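Local atomic coordinates of bifunctional cytochrome P450/NADPH--P450 reductase (Deinococcus aerius, PDB entry 7F3H), a protein that probably hydroxylates fatty acids or related substrates at its haem iron, using electrons passed from NADPH by a fused reductase. Residues D310-L322 with F410-I422. Residues are numbered along the deposited sequence; the frame is centred on the assembly and turned at random.
With HEM (protoporphyrin IX containing Fe), chain E.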
# COMPACT_ATOMS: atom_id res chain seq x y z
N ASP A 310 16.12 17.37 4.21
CA ASP A 310 17.31 16.92 4.93
C ASP A 310 16.94 16.39 6.30
O ASP A 310 17.48 15.37 6.76
CB ASP A 310 18.32 18.06 5.05
CG ASP A 310 19.74 17.55 5.27
OD1 ASP A 310 20.19 16.78 4.38
OD2 ASP A 310 20.37 17.88 6.31
N THR A 311 16.05 17.09 7.00
CA THR A 311 15.61 16.58 8.30
C THR A 311 15.12 15.16 8.16
O THR A 311 15.55 14.26 8.89
CB THR A 311 14.53 17.47 8.89
OG1 THR A 311 14.96 18.83 8.80
CG2 THR A 311 14.30 17.08 10.36
N VAL A 312 14.24 14.92 7.18
CA VAL A 312 13.67 13.59 7.00
C VAL A 312 14.78 12.57 6.76
O VAL A 312 14.75 11.47 7.32
CB VAL A 312 12.66 13.59 5.84
CG1 VAL A 312 12.17 12.16 5.60
CG2 VAL A 312 11.48 14.51 6.16
N MET A 313 15.79 12.94 5.97
CA MET A 313 16.84 12.00 5.61
C MET A 313 17.82 11.77 6.76
O MET A 313 18.52 10.76 6.78
CB MET A 313 17.58 12.47 4.35
CG MET A 313 16.68 12.54 3.11
SD MET A 313 15.58 11.09 2.92
CE MET A 313 16.74 9.73 2.84
N ARG A 314 17.82 12.65 7.76
CA ARG A 314 18.64 12.45 8.94
C ARG A 314 17.97 11.58 9.99
O ARG A 314 18.59 11.29 11.01
CB ARG A 314 18.99 13.81 9.57
CG ARG A 314 20.08 14.55 8.79
CD ARG A 314 20.23 15.98 9.25
NE ARG A 314 21.06 16.07 10.45
CZ ARG A 314 21.05 17.10 11.29
NH1 ARG A 314 20.26 18.15 11.07
NH2 ARG A 314 21.84 17.09 12.36
N LEU A 315 16.72 11.15 9.75
CA LEU A 315 16.01 10.28 10.68
C LEU A 315 16.58 8.87 10.70
O LEU A 315 17.04 8.36 9.67
CB LEU A 315 14.55 10.18 10.28
CG LEU A 315 13.66 11.40 10.40
CD1 LEU A 315 12.36 10.99 9.76
CD2 LEU A 315 13.48 11.80 11.84
N ASP A 316 16.50 8.22 11.87
CA ASP A 316 16.95 6.83 12.02
C ASP A 316 15.90 5.93 12.67
O ASP A 316 15.55 4.86 12.13
CB ASP A 316 18.23 6.73 12.85
CG ASP A 316 18.48 5.33 13.30
OD1 ASP A 316 18.48 4.42 12.43
OD2 ASP A 316 18.61 5.11 14.50
N VAL A 317 15.39 6.35 13.84
CA VAL A 317 14.39 5.57 14.55
C VAL A 317 13.11 5.44 13.71
O VAL A 317 12.60 4.34 13.50
CB VAL A 317 14.09 6.22 15.91
CG1 VAL A 317 12.87 5.57 16.59
CG2 VAL A 317 15.32 6.16 16.81
N ILE A 318 12.60 6.57 13.20
CA ILE A 318 11.30 6.57 12.50
C ILE A 318 11.33 5.69 11.24
O ILE A 318 10.40 4.89 11.04
CB ILE A 318 10.85 8.00 12.24
CG1 ILE A 318 10.27 8.61 13.53
CG2 ILE A 318 9.87 8.10 11.10
CD1 ILE A 318 9.83 10.06 13.38
N PRO A 319 12.34 5.80 10.35
CA PRO A 319 12.45 4.82 9.26
C PRO A 319 12.43 3.37 9.74
O PRO A 319 11.79 2.52 9.11
CB PRO A 319 13.80 5.18 8.61
CG PRO A 319 14.01 6.60 8.92
CD PRO A 319 13.40 6.83 10.26
N ARG A 320 13.17 3.03 10.80
CA ARG A 320 13.20 1.62 11.19
C ARG A 320 11.87 1.18 11.78
O ARG A 320 11.43 0.04 11.55
CB ARG A 320 14.35 1.41 12.16
CG ARG A 320 15.72 1.46 11.46
CD ARG A 320 16.85 1.05 12.40
NE ARG A 320 17.15 2.08 13.40
CZ ARG A 320 17.11 1.91 14.72
NH1 ARG A 320 16.76 0.74 15.26
NH2 ARG A 320 17.43 2.94 15.52
N ILE A 321 11.18 2.09 12.46
CA ILE A 321 9.80 1.84 12.88
C ILE A 321 8.95 1.45 11.69
O ILE A 321 8.18 0.48 11.76
CB ILE A 321 9.20 3.08 13.57
CG1 ILE A 321 9.74 3.24 14.98
CG2 ILE A 321 7.68 3.00 13.56
CD1 ILE A 321 9.46 4.60 15.54
N LEU A 322 9.06 2.22 10.61
CA LEU A 322 8.21 1.96 9.45
C LEU A 322 8.56 0.61 8.81
O LEU A 322 7.65 -0.16 8.46
CB LEU A 322 8.32 3.10 8.43
CG LEU A 322 7.59 4.41 8.76
CD1 LEU A 322 7.87 5.50 7.71
CD2 LEU A 322 6.07 4.20 8.86
N PHE A 410 8.32 7.52 -2.42
CA PHE A 410 7.28 8.51 -2.11
C PHE A 410 6.53 8.14 -0.84
O PHE A 410 6.37 8.96 0.07
CB PHE A 410 6.32 8.63 -3.29
CG PHE A 410 5.43 9.85 -3.23
CD1 PHE A 410 4.26 9.84 -2.48
CD2 PHE A 410 5.76 11.00 -3.95
CE1 PHE A 410 3.44 10.95 -2.45
CE2 PHE A 410 4.96 12.11 -3.93
CZ PHE A 410 3.79 12.10 -3.18
N ALA A 411 6.07 6.89 -0.76
CA ALA A 411 5.31 6.45 0.40
C ALA A 411 6.11 6.65 1.67
O ALA A 411 5.65 7.35 2.59
CB ALA A 411 4.93 4.98 0.24
N LEU A 412 7.34 6.09 1.70
CA LEU A 412 8.15 6.12 2.91
C LEU A 412 8.51 7.55 3.29
O LEU A 412 8.50 7.90 4.48
CB LEU A 412 9.41 5.26 2.74
CG LEU A 412 9.13 3.74 2.71
CD1 LEU A 412 10.41 2.97 2.40
CD2 LEU A 412 8.49 3.26 4.02
N THR A 413 8.80 8.40 2.31
CA THR A 413 9.05 9.79 2.63
C THR A 413 7.82 10.42 3.27
O THR A 413 7.91 11.15 4.28
CB THR A 413 9.46 10.56 1.37
OG1 THR A 413 10.53 9.85 0.73
CG2 THR A 413 9.92 11.97 1.68
N GLU A 414 6.65 10.15 2.69
CA GLU A 414 5.44 10.83 3.11
C GLU A 414 5.21 10.47 4.59
O GLU A 414 4.94 11.33 5.43
CB GLU A 414 4.22 10.27 2.43
CG GLU A 414 3.22 11.38 2.14
CD GLU A 414 1.77 10.97 1.89
OE1 GLU A 414 1.29 9.98 2.48
OE2 GLU A 414 1.46 10.96 0.61
N ALA A 415 5.32 9.17 4.89
CA ALA A 415 5.07 8.60 6.22
C ALA A 415 6.10 9.05 7.25
O ALA A 415 5.74 9.42 8.39
CB ALA A 415 5.07 7.08 6.12
N LYS A 416 7.39 9.01 6.90
CA LYS A 416 8.40 9.57 7.78
C LYS A 416 8.02 10.99 8.19
O LYS A 416 8.02 11.32 9.38
CB LYS A 416 9.77 9.55 7.09
CG LYS A 416 10.36 8.19 6.89
CD LYS A 416 11.65 8.30 6.13
CE LYS A 416 11.94 7.00 5.38
NZ LYS A 416 13.34 6.81 4.92
N LEU A 417 7.66 11.83 7.21
CA LEU A 417 7.38 13.25 7.48
C LEU A 417 6.14 13.43 8.34
O LEU A 417 6.11 14.27 9.26
CB LEU A 417 7.20 14.00 6.17
CG LEU A 417 6.74 15.44 6.31
CD1 LEU A 417 7.72 16.26 7.13
CD2 LEU A 417 6.57 16.03 4.93
N ALA A 418 5.07 12.72 8.00
CA ALA A 418 3.84 12.79 8.78
C ALA A 418 4.12 12.44 10.23
O ALA A 418 3.70 13.16 11.14
CB ALA A 418 2.78 11.85 8.19
N LEU A 419 4.85 11.35 10.45
CA LEU A 419 5.13 10.89 11.81
C LEU A 419 5.98 11.91 12.55
O LEU A 419 5.71 12.23 13.72
CB LEU A 419 5.83 9.53 11.75
CG LEU A 419 4.87 8.32 11.62
CD1 LEU A 419 5.54 6.98 11.21
CD2 LEU A 419 4.11 8.15 12.93
N LEU A 420 7.01 12.43 11.88
CA LEU A 420 7.87 13.46 12.45
C LEU A 420 7.05 14.65 12.94
O LEU A 420 7.18 15.07 14.10
CB LEU A 420 8.87 13.91 11.37
CG LEU A 420 9.86 15.02 11.72
CD1 LEU A 420 10.70 14.61 12.92
CD2 LEU A 420 10.71 15.33 10.52
N LEU A 421 6.16 15.17 12.10
CA LEU A 421 5.41 16.34 12.50
C LEU A 421 4.40 16.01 13.61
O LEU A 421 4.28 16.75 14.59
CB LEU A 421 4.71 16.94 11.28
CG LEU A 421 5.54 17.74 10.27
CD1 LEU A 421 4.63 18.27 9.15
CD2 LEU A 421 6.33 18.89 10.93
N ILE A 422 3.72 14.87 13.49
CA ILE A 422 2.73 14.46 14.48
C ILE A 422 3.37 14.33 15.86
O ILE A 422 2.86 14.86 16.85
CB ILE A 422 2.06 13.14 14.05
CG1 ILE A 422 1.06 13.43 12.93
CG2 ILE A 422 1.37 12.40 15.24
CD1 ILE A 422 0.57 12.18 12.26
CHA HEM E . 3.01 -1.67 -6.90
CHB HEM E . 2.41 3.15 -6.79
CHC HEM E . 2.59 3.03 -1.92
CHD HEM E . 2.90 -1.81 -2.04
C1A HEM E . 2.84 -0.37 -7.29
C2A HEM E . 2.68 0.09 -8.65
C3A HEM E . 2.55 1.43 -8.64
C4A HEM E . 2.54 1.85 -7.25
CMA HEM E . 2.36 2.34 -9.88
CAA HEM E . 2.77 -0.83 -9.88
CBA HEM E . 4.22 -0.80 -10.36
CGA HEM E . 4.43 -1.62 -11.64
O1A HEM E . 5.10 -1.07 -12.55
O2A HEM E . 3.87 -2.74 -11.84
C1B HEM E . 2.45 3.55 -5.47
C2B HEM E . 2.38 4.93 -4.98
C3B HEM E . 2.48 4.88 -3.64
C4B HEM E . 2.54 3.49 -3.24
CMB HEM E . 2.30 6.17 -5.90
CAB HEM E . 2.39 6.00 -2.58
CBB HEM E . 2.09 7.28 -2.84
C1C HEM E . 2.68 1.71 -1.51
C2C HEM E . 2.80 1.21 -0.13
C3C HEM E . 2.86 -0.13 -0.23
C4C HEM E . 2.83 -0.51 -1.61
CMC HEM E . 2.81 2.09 1.15
CAC HEM E . 3.01 -1.22 0.82
CBC HEM E . 3.12 -0.94 2.11
C1D HEM E . 2.95 -2.20 -3.36
C2D HEM E . 3.00 -3.57 -3.85
C3D HEM E . 3.03 -3.51 -5.18
C4D HEM E . 2.99 -2.12 -5.60
CMD HEM E . 3.02 -4.87 -3.00
CAD HEM E . 3.09 -4.72 -6.09
CBD HEM E . 1.64 -5.07 -6.30
CGD HEM E . 1.49 -6.34 -7.06
O1D HEM E . 0.37 -6.51 -7.59
O2D HEM E . 2.47 -7.16 -7.15
NA HEM E . 2.72 0.73 -6.47
NB HEM E . 2.56 2.71 -4.39
NC HEM E . 2.68 0.62 -2.38
ND HEM E . 2.95 -1.35 -4.46
FE HEM E . 2.85 0.64 -4.43
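Lys-416 and Leu-322 interlock as reciprocal knobs into holes where the K helix (317-329) meets the L helix (408-425) of the cytochrome P450 fold, a worked example of a lysine packing through its hydrocarbon shaft. The two short helical segments cross at 122°. Lys-416 lies among Val-312, Ile-318, Pro-319 and Leu-322, its chain extended beyond CG. Val-312, on the preceding helix 309-313, slants across the shaft, CG1 lying 3.8 Å from Lys-416 CB, while the Pro-319 side chain crosses it at about a right angle, CG 4.0 Å from Lys-416 CD. Cutting the shaft back to an alanine here would probably open a gap beside Pro-319 and Leu-322 CD1, although Val-312 CG1 would keep its contact with CB. In return, Leu-322 fits among Leu-412, Ala-415, Lys-416 and Leu-419. Its CG sits anti to the carbonyl carbon (chi1 -76°), and from there CD1 reaches Ala-415 CB at 3.6 Å, while CD2 meets Leu-419 CD1 tip to tip at 3.7 Å. Ala-411, on the L helix, touches the haem. With contacts almost wholly through carbon and neither hydrogen bond nor salt bridge between the segments, the joint depends on shape rather than on directional bonds.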